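Local structure of chitinase A (Cycas revoluta, 4MNK) at residues 31-36 with 49-54; 60-65 with 69-74; 289-294 with 310-315. The protein probably hydrolyses chitin as a class V chitinase of glycoside hydrolase family 18, and binds N-acetylglucosamine oligomers in its cleft. All coordinates share one frame; numbering follows the deposited sequence. Where two conformers were deposited one is given.

Contact 1. Residues 31-36 with 49-54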
loop_
_atom_site.group_PDB
_atom_site.type_symbol
_atom_site.label_atom_id
_atom_site.label_comp_id
_atom_site.label_asym_id
_atom_site.label_seq_id
_atom_site.Cartn_x
_atom_site.Cartn_y
_atom_site.Cartn_z
ATOM N N LEU A 31 -4.037 -11.268 1.060
ATOM C CA LEU A 31 -3.067 -10.982 0.009
ATOM C C LEU A 31 -3.760 -10.327 -1.173
ATOM O O LEU A 31 -4.804 -10.795 -1.631
ATOM C CB LEU A 31 -2.337 -12.255 -0.420
ATOM C CG LEU A 31 -1.327 -12.797 0.591
ATOM C CD1 LEU A 31 -0.971 -14.237 0.261
ATOM C CD2 LEU A 31 -0.082 -11.915 0.651
ATOM N N TYR A 32 -3.172 -9.235 -1.648
ATOM C CA TYR A 32 -3.738 -8.458 -2.738
ATOM C C TYR A 32 -2.989 -8.712 -4.038
ATOM O O TYR A 32 -1.754 -8.793 -4.055
ATOM C CB TYR A 32 -3.646 -6.966 -2.435
ATOM C CG TYR A 32 -4.596 -6.397 -1.398
ATOM C CD1 TYR A 32 -4.689 -6.930 -0.109
ATOM C CD2 TYR A 32 -5.354 -5.273 -1.695
ATOM C CE1 TYR A 32 -5.549 -6.368 0.838
ATOM C CE2 TYR A 32 -6.195 -4.705 -0.755
ATOM C CZ TYR A 32 -6.292 -5.252 0.502
ATOM O OH TYR A 32 -7.130 -4.668 1.420
ATOM N N TYR A 33 -3.755 -8.820 -5.120
ATOM C CA TYR A 33 -3.229 -8.826 -6.478
ATOM C C TYR A 33 -3.266 -7.389 -6.995
ATOM O O TYR A 33 -4.330 -6.770 -7.025
ATOM C CB TYR A 33 -4.101 -9.730 -7.350
ATOM C CG TYR A 33 -3.644 -9.916 -8.781
ATOM C CD1 TYR A 33 -3.070 -11.115 -9.189
ATOM C CD2 TYR A 33 -3.813 -8.909 -9.734
ATOM C CE1 TYR A 33 -2.657 -11.306 -10.498
ATOM C CE2 TYR A 33 -3.396 -9.092 -11.054
ATOM C CZ TYR A 33 -2.822 -10.297 -11.423
ATOM O OH TYR A 33 -2.410 -10.500 -12.724
ATOM N N ALA A 34 -2.111 -6.868 -7.401
ATOM C CA ALA A 34 -1.991 -5.493 -7.898
ATOM C C ALA A 34 -1.429 -5.506 -9.325
ATOM O O ALA A 34 -0.325 -6.001 -9.525
ATOM C CB ALA A 34 -1.077 -4.686 -6.973
ATOM N N PHE A 35 -2.140 -4.987 -10.333
ATOM C CA PHE A 35 -3.432 -4.309 -10.244
ATOM C C PHE A 35 -4.299 -4.706 -11.436
ATOM O O PHE A 35 -3.790 -4.991 -12.529
ATOM C CB PHE A 35 -3.257 -2.787 -10.341
ATOM C CG PHE A 35 -2.488 -2.170 -9.209
ATOM C CD1 PHE A 35 -3.124 -1.842 -8.017
ATOM C CD2 PHE A 35 -1.135 -1.872 -9.353
ATOM C CE1 PHE A 35 -2.418 -1.257 -6.967
ATOM C CE2 PHE A 35 -0.420 -1.278 -8.315
ATOM C CZ PHE A 35 -1.060 -0.975 -7.118
ATOM N N ALA A 36 -5.613 -4.687 -11.238
ATOM C CA ALA A 36 -6.543 -4.655 -12.358
ATOM C C ALA A 36 -6.560 -3.227 -12.904
ATOM O O ALA A 36 -6.310 -2.268 -12.162
ATOM C CB ALA A 36 -7.923 -5.074 -11.910
ATOM N N PRO A 49 -4.871 -7.592 -20.316
ATOM C CA PRO A 49 -4.980 -8.739 -21.218
ATOM C C PRO A 49 -3.646 -9.465 -21.374
ATOM O O PRO A 49 -2.597 -8.830 -21.496
ATOM C CB PRO A 49 -5.431 -8.101 -22.531
ATOM C CG PRO A 49 -6.262 -6.954 -22.085
ATOM C CD PRO A 49 -5.555 -6.407 -20.869
ATOM N N GLY A 50 -3.702 -10.790 -21.335
ATOM C CA GLY A 50 -2.501 -11.617 -21.332
ATOM C C GLY A 50 -2.131 -12.153 -19.959
ATOM O O GLY A 50 -1.354 -13.099 -19.857
ATOM N N SER A 51 -2.686 -11.554 -18.908
ATOM C CA SER A 51 -2.388 -11.976 -17.540
ATOM C C SER A 51 -3.578 -12.643 -16.850
ATOM O O SER A 51 -3.610 -12.738 -15.619
ATOM C CB SER A 51 -1.897 -10.791 -16.710
ATOM O OG SER A 51 -2.953 -9.886 -16.456
ATOM N N GLU A 52 -4.544 -13.105 -17.642
ATOM C CA GLU A 52 -5.730 -13.802 -17.119
ATOM C C GLU A 52 -5.399 -15.073 -16.336
ATOM O O GLU A 52 -5.992 -15.325 -15.287
ATOM C CB GLU A 52 -6.710 -14.139 -18.246
ATOM C CG GLU A 52 -7.527 -12.962 -18.763
ATOM C CD GLU A 52 -6.822 -12.133 -19.830
ATOM O OE1 GLU A 52 -5.658 -12.426 -20.190
ATOM O OE2 GLU A 52 -7.461 -11.181 -20.329
ATOM N N LYS A 53 -4.453 -15.863 -16.838
ATOM C CA LYS A 53 -4.072 -17.100 -16.153
ATOM C C LYS A 53 -3.424 -16.819 -14.794
ATOM O O LYS A 53 -3.747 -17.469 -13.797
ATOM C CB LYS A 53 -3.163 -17.971 -17.031
ATOM C CG LYS A 53 -2.896 -19.371 -16.467
ATOM C CD LYS A 53 -4.184 -20.124 -16.144
ATOM C CE LYS A 53 -3.911 -21.583 -15.808
ATOM N NZ LYS A 53 -5.047 -22.194 -15.061
ATOM N N THR A 54 -2.531 -15.835 -14.759
ATOM C CA THR A 54 -1.879 -15.420 -13.517
ATOM C C THR A 54 -2.903 -14.964 -12.470
ATOM O O THR A 54 -2.822 -15.352 -11.299
ATOM C CB THR A 54 -0.833 -14.320 -13.795
ATOM O OG1 THR A 54 0.171 -14.836 -14.679
ATOM C CG2 THR A 54 -0.170 -13.847 -12.507
HETATM O O HOH W 1 -1.952 -8.418 -14.222
#

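Contact 2. Residues 60-65 with 69-74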
loop_
_atom_site.group_PDB
_atom_site.type_symbol
_atom_site.label_atom_id
_atom_site.label_comp_id
_atom_site.label_asym_id
_atom_site.label_seq_id
_atom_site.Cartn_x
_atom_site.Cartn_y
_atom_site.Cartn_z
ATOM N N PRO A 60 -5.906 -19.724 -5.618
ATOM C CA PRO A 60 -5.616 -21.126 -5.291
ATOM C C PRO A 60 -4.147 -21.366 -4.926
ATOM O O PRO A 60 -3.862 -22.153 -4.025
ATOM C CB PRO A 60 -5.989 -21.876 -6.574
ATOM C CG PRO A 60 -7.001 -21.006 -7.228
ATOM C CD PRO A 60 -6.582 -19.602 -6.925
ATOM N N THR A 61 -3.228 -20.672 -5.597
ATOM C CA THR A 61 -1.803 -20.838 -5.316
ATOM C C THR A 61 -1.434 -20.391 -3.903
ATOM O O THR A 61 -0.824 -21.156 -3.152
ATOM C CB THR A 61 -0.919 -20.117 -6.354
ATOM O OG1 THR A 61 -1.029 -20.794 -7.608
ATOM C CG2 THR A 61 0.548 -20.111 -5.931
ATOM N N VAL A 62 -1.801 -19.169 -3.531
ATOM C CA VAL A 62 -1.399 -18.666 -2.217
ATOM C C VAL A 62 -2.096 -19.423 -1.083
ATOM O O VAL A 62 -1.520 -19.612 -0.019
ATOM C CB VAL A 62 -1.559 -17.125 -2.064
ATOM C CG1 VAL A 62 -0.727 -16.393 -3.115
ATOM C CG2 VAL A 62 -3.027 -16.693 -2.104
ATOM N N ARG A 63 -3.311 -19.900 -1.329
ATOM C CA ARG A 63 -4.046 -20.630 -0.299
ATOM C C ARG A 63 -3.471 -22.021 -0.007
ATOM O O ARG A 63 -3.745 -22.588 1.044
ATOM C CB ARG A 63 -5.542 -20.699 -0.622
ATOM C CG ARG A 63 -6.248 -19.344 -0.606
ATOM C CD ARG A 63 -7.763 -19.489 -0.651
ATOM N NE ARG A 63 -8.337 -19.513 0.692
ATOM C CZ ARG A 63 -9.633 -19.624 0.972
ATOM N NH1 ARG A 63 -10.529 -19.740 0.000
ATOM N NH2 ARG A 63 -10.030 -19.630 2.235
ATOM N N ARG A 64 -2.652 -22.558 -0.910
ATOM C CA ARG A 64 -2.073 -23.890 -0.700
ATOM C C ARG A 64 -1.178 -23.959 0.546
ATOM O O ARG A 64 -1.109 -25.000 1.205
ATOM C CB ARG A 64 -1.321 -24.369 -1.949
ATOM C CG ARG A 64 0.148 -23.999 -1.980
ATOM C CD ARG A 64 0.757 -24.124 -3.362
ATOM N NE ARG A 64 2.197 -23.875 -3.316
ATOM C CZ ARG A 64 2.762 -22.677 -3.165
ATOM N NH1 ARG A 64 4.083 -22.575 -3.132
ATOM N NH2 ARG A 64 2.016 -21.581 -3.047
ATOM N N LEU A 65 -0.512 -22.850 0.872
ATOM C CA LEU A 65 0.393 -22.794 2.026
ATOM C C LEU A 65 -0.327 -22.381 3.301
ATOM O O LEU A 65 0.113 -22.699 4.404
ATOM C CB LEU A 65 1.562 -21.837 1.759
ATOM C CG LEU A 65 2.463 -22.098 0.546
ATOM C CD1 LEU A 65 3.545 -21.033 0.461
ATOM C CD2 LEU A 65 3.092 -23.489 0.577
ATOM N N VAL A 69 -5.971 -18.010 4.385
ATOM C CA VAL A 69 -5.687 -16.703 3.780
ATOM C C VAL A 69 -6.775 -16.319 2.771
ATOM O O VAL A 69 -7.311 -17.175 2.065
ATOM C CB VAL A 69 -4.250 -16.631 3.162
ATOM C CG1 VAL A 69 -4.188 -17.260 1.767
ATOM C CG2 VAL A 69 -3.752 -15.191 3.120
ATOM N N LYS A 70 -7.121 -15.036 2.750
ATOM C CA LYS A 70 -8.086 -14.505 1.790
ATOM C C LYS A 70 -7.382 -13.556 0.834
ATOM O O LYS A 70 -6.272 -13.100 1.109
ATOM C CB LYS A 70 -9.231 -13.791 2.509
ATOM C CG LYS A 70 -10.095 -14.710 3.355
ATOM C CD LYS A 70 -11.292 -13.969 3.928
ATOM C CE LYS A 70 -12.067 -14.836 4.911
ATOM N NZ LYS A 70 -12.665 -16.040 4.271
ATOM N N THR A 71 -8.019 -13.271 -0.297
ATOM C CA THR A 71 -7.407 -12.422 -1.312
ATOM C C THR A 71 -8.331 -11.302 -1.763
ATOM O O THR A 71 -9.559 -11.413 -1.687
ATOM C CB THR A 71 -6.969 -13.227 -2.545
ATOM O OG1 THR A 71 -8.123 -13.834 -3.136
ATOM C CG2 THR A 71 -5.942 -14.293 -2.172
ATOM N N LEU A 72 -7.721 -10.216 -2.219
ATOM C CA LEU A 72 -8.440 -9.108 -2.826
ATOM C C LEU A 72 -7.715 -8.714 -4.097
ATOM O O LEU A 72 -6.508 -8.924 -4.228
ATOM C CB LEU A 72 -8.524 -7.903 -1.878
ATOM C CG LEU A 72 -9.367 -8.030 -0.599
ATOM C CD1 LEU A 72 -8.601 -8.692 0.546
ATOM C CD2 LEU A 72 -9.895 -6.668 -0.161
ATOM N N ILE A 73 -8.455 -8.161 -5.045
ATOM C CA ILE A 73 -7.841 -7.617 -6.246
ATOM C C ILE A 73 -7.937 -6.092 -6.207
ATOM O O ILE A 73 -9.014 -5.529 -5.991
ATOM C CB ILE A 73 -8.416 -8.252 -7.545
ATOM C CG1 ILE A 73 -7.691 -7.714 -8.785
ATOM C CG2 ILE A 73 -9.937 -8.091 -7.628
ATOM C CD1 ILE A 73 -7.827 -8.600 -10.010
ATOM N N SER A 74 -6.788 -5.440 -6.361
ATOM C CA SER A 74 -6.705 -3.987 -6.315
ATOM C C SER A 74 -6.812 -3.394 -7.714
ATOM O O SER A 74 -6.158 -3.859 -8.651
ATOM C CB SER A 74 -5.404 -3.546 -5.636
ATOM O OG SER A 74 -5.332 -2.136 -5.525
#

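Contact 3. Residues 289-294 with 310-315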
loop_
_atom_site.group_PDB
_atom_site.type_symbol
_atom_site.label_atom_id
_atom_site.label_comp_id
_atom_site.label_asym_id
_atom_site.label_seq_id
_atom_site.Cartn_x
_atom_site.Cartn_y
_atom_site.Cartn_z
ATOM N N THR A 289 15.575 7.958 16.634
ATOM C CA THR A 289 14.830 9.215 16.558
ATOM C C THR A 289 13.599 9.091 15.652
ATOM O O THR A 289 12.516 9.568 15.999
ATOM C CB THR A 289 15.753 10.377 16.087
ATOM O OG1 THR A 289 16.839 10.532 17.012
ATOM C CG2 THR A 289 14.991 11.698 15.985
ATOM N N THR A 290 13.769 8.433 14.508
ATOM C CA THR A 290 12.688 8.289 13.529
ATOM C C THR A 290 12.028 6.911 13.531
ATOM O O THR A 290 10.950 6.743 12.954
ATOM C CB THR A 290 13.178 8.593 12.101
ATOM O OG1 THR A 290 14.307 7.764 11.793
ATOM C CG2 THR A 290 13.565 10.058 11.964
ATOM N N VAL A 291 12.666 5.948 14.198
ATOM C CA VAL A 291 12.284 4.528 14.142
ATOM C C VAL A 291 12.396 4.051 12.690
ATOM O O VAL A 291 11.396 3.833 11.995
ATOM C CB VAL A 291 10.883 4.244 14.762
ATOM C CG1 VAL A 291 10.622 2.750 14.835
ATOM C CG2 VAL A 291 10.767 4.871 16.154
ATOM N N SER A 292 13.640 3.928 12.240
ATOM C CA SER A 292 13.946 3.590 10.858
ATOM C C SER A 292 15.384 3.108 10.770
ATOM O O SER A 292 16.121 3.142 11.756
ATOM C CB SER A 292 13.754 4.810 9.954
ATOM O OG SER A 292 14.812 5.737 10.112
ATOM N N ALA A 293 15.778 2.664 9.583
ATOM C CA ALA A 293 17.148 2.255 9.333
ATOM C C ALA A 293 17.695 2.967 8.112
ATOM O O ALA A 293 16.940 3.448 7.261
ATOM C CB ALA A 293 17.225 0.747 9.137
ATOM N N TYR A 294 19.015 3.037 8.036
ATOM C CA TYR A 294 19.670 3.434 6.806
ATOM C C TYR A 294 20.968 2.673 6.624
ATOM O O TYR A 294 21.514 2.117 7.579
ATOM C CB TYR A 294 19.866 4.954 6.712
ATOM C CG TYR A 294 20.683 5.613 7.802
ATOM C CD1 TYR A 294 22.050 5.837 7.636
ATOM C CD2 TYR A 294 20.080 6.068 8.974
ATOM C CE1 TYR A 294 22.803 6.472 8.627
ATOM C CE2 TYR A 294 20.822 6.703 9.971
ATOM C CZ TYR A 294 22.179 6.900 9.789
ATOM O OH TYR A 294 22.911 7.527 10.773
ATOM N N VAL A 310 10.515 -2.512 11.948
ATOM C CA VAL A 310 9.245 -3.181 11.655
ATOM C C VAL A 310 8.580 -3.675 12.944
ATOM O O VAL A 310 7.383 -3.467 13.148
ATOM C CB VAL A 310 9.403 -4.318 10.613
ATOM C CG1 VAL A 310 8.146 -5.184 10.543
ATOM C CG2 VAL A 310 9.706 -3.735 9.243
ATOM N N ALA A 311 9.352 -4.308 13.825
ATOM C CA ALA A 311 8.806 -4.755 15.106
ATOM C C ALA A 311 8.230 -3.577 15.890
ATOM O O ALA A 311 7.163 -3.681 16.490
ATOM C CB ALA A 311 9.858 -5.478 15.922
ATOM N N LEU A 312 8.941 -2.453 15.871
ATOM C CA LEU A 312 8.481 -1.257 16.574
ATOM C C LEU A 312 7.215 -0.671 15.947
ATOM O O LEU A 312 6.304 -0.263 16.663
ATOM C CB LEU A 312 9.599 -0.218 16.663
ATOM C CG LEU A 312 10.753 -0.589 17.603
ATOM C CD1 LEU A 312 11.951 0.308 17.365
ATOM C CD2 LEU A 312 10.336 -0.553 19.074
ATOM N N LYS A 313 7.153 -0.654 14.616
ATOM C CA LYS A 313 5.966 -0.154 13.911
ATOM C C LYS A 313 4.741 -1.030 14.148
ATOM O O LYS A 313 3.633 -0.520 14.310
ATOM C CB LYS A 313 6.233 -0.027 12.411
ATOM C CG LYS A 313 7.054 1.179 12.044
ATOM C CD LYS A 313 7.233 1.286 10.551
ATOM C CE LYS A 313 7.870 2.606 10.208
ATOM N NZ LYS A 313 7.979 2.774 8.742
ATOM N N VAL A 314 4.944 -2.344 14.165
ATOM C CA VAL A 314 3.843 -3.283 14.375
ATOM C C VAL A 314 3.317 -3.195 15.809
ATOM O O VAL A 314 2.105 -3.213 16.033
ATOM C CB VAL A 314 4.243 -4.724 13.980
ATOM C CG1 VAL A 314 3.166 -5.729 14.370
ATOM C CG2 VAL A 314 4.511 -4.793 12.483
ATOM N N GLN A 315 4.230 -3.064 16.770
ATOM C CA GLN A 315 3.837 -2.856 18.160
ATOM C C GLN A 315 3.099 -1.526 18.318
ATOM O O GLN A 315 2.106 -1.449 19.040
ATOM C CB GLN A 315 5.049 -2.933 19.094
ATOM C CG GLN A 315 4.692 -2.956 20.583
ATOM C CD GLN A 315 3.777 -4.110 20.967
ATOM O OE1 GLN A 315 3.863 -5.207 20.413
ATOM N NE2 GLN A 315 2.899 -3.864 21.930
HETATM O O HOH W 2 10.919 3.703 9.131
#

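Contact 1. Residues 31-36 with 49-54
Tyr33 reaches out from strand 30-36 to the start of helix 52-63, joining the first two elements of a beta-alpha-beta unit in the TIM barrel of this family 18 enzyme. At its CB the side chain already heads for the helix, and CG stands anti to the backbone N (chi1 -176°), which carries the ring straight out from the strand. Further along, CE1 is the first ring atom to meet the other segment: it lies 4.1 Å from Thr54 CG2, and the carbonyl O of Thr54 is no farther from it. That methyl sits at the edge of the ring, near its plane, and the two side chains cross at about a right angle. Ile73 of the neighbouring strand 70-77 and the loop residues Ala12 and Phe112 also touch this side chain. The tip, OH, is 4.0 Å from Thr54 CG2. Ser51, at the N-cap position, was modelled in two conformers; in the one given, its OG is 3.8 Å from Tyr33 OH, too far for a direct bond, and does not cap the helix but bonds to the carbonyl O of Pro48. A water fills in between the two hydroxyls. It lies 2.6 Å from Tyr33 OH, and in this conformer it donates a hydrogen bond of 2.9 Å to Ser51 OG.

Contact 2. Residues 60-65 with 69-74
Arg63 lays the start of its side chain against Val69, with its CG 3.8 Å from Val69 CG1. From there the bend at chi3 (93°) brings NE beside the carbonyl O of Val69, at 2.9 Å. That oxygen lies oblique to the guanidinium plane, and NH2 makes a weak hydrogen bond to the carbonyl O of Pro67. One residue earlier, Val62 points its CB at the strand. Its CG2 meets the methyl CG2 of Thr71 at 3.8 Å and Val69 CG1 at 4.1 Å, the two valines crossing at about a right angle. This is the tight return from helix 52-63 into strand 70-77, the second half of a beta-alpha-beta unit of the TIM barrel, with three residues between the two segments. Replacing Arg63 by an alanine removes CG and the guanidinium, so Val69 CG1 would probably lose packing on that side, and the carbonyls of Val69 and Pro67 their nearby donor groups. Leu31 of strand 30-36 also touches Val62, bringing the neighbouring parallel strand into the same apolar layer. Thr71 turns its methyl to the helix while its OG1 hydrogen-bonds to Thr59 OG1, one turn ahead of Arg63.

Contact 3. Residues 289-294 with 310-315
Val291 and Leu312 meet at an oblique angle where a bulge in the antiparallel insertion between barrel strands 234-247 and 324-328 packs on helix 307-319, which precedes strand 324-328; the insertion is consistent with the insertion domain of family 18 TIM barrels. Each points its CB at the other segment. With CG1 of Val291 anti to the backbone N (chi1 -173°), that methyl is the branch presented to the helix, and it approaches Leu312 CB at 3.6 Å. Leu312 CD1 lies 3.8 Å from the same Val291 CG1, so this methyl touches both CB and CD1 of the leucine. Phe286, from strand 283-287, also touches the leucine. Val291 and Ser292 both face Asp287 of that antiparallel strand, forming a G1 beta bulge, and Val291 takes the first position with positive phi (60°). The Lys313 chain, extended beyond CG, passes alongside the bulge, CE coming to 4.1 Å from Val291 O. Its ammonium group has partners beyond the two segments, a salt bridge to Asp305 and a hydrogen bond to the carbonyl O of Ala206. A water accepts from Lys313 NZ at 3.1 Å and lies 2.9 Å from Val291 O, to which, among other acceptors, it can donate.

Contacts 1 and 2 share helix 52-63, one near its start and the other near its end, and their strands 30-36 and 70-77 are parallel neighbours. They touch directly: Tyr33 O and Ser74 N are 2.9 Å apart, a probable backbone hydrogen bond. Contact 3 lies across the chain's centre from contact 1, about 32 Å away between centres, and uses a different helix. Contact 2 is mostly buried and joins valine and threonine methyls, with an arginine alongside; contact 1 is partly buried and relies on a single aromatic ring. Contact 3 is buried overall, although its leucine is exposed. Water bridges polar atoms in contacts 1 and 3, between hydroxyls in one and from ammonium to carbonyl in the other.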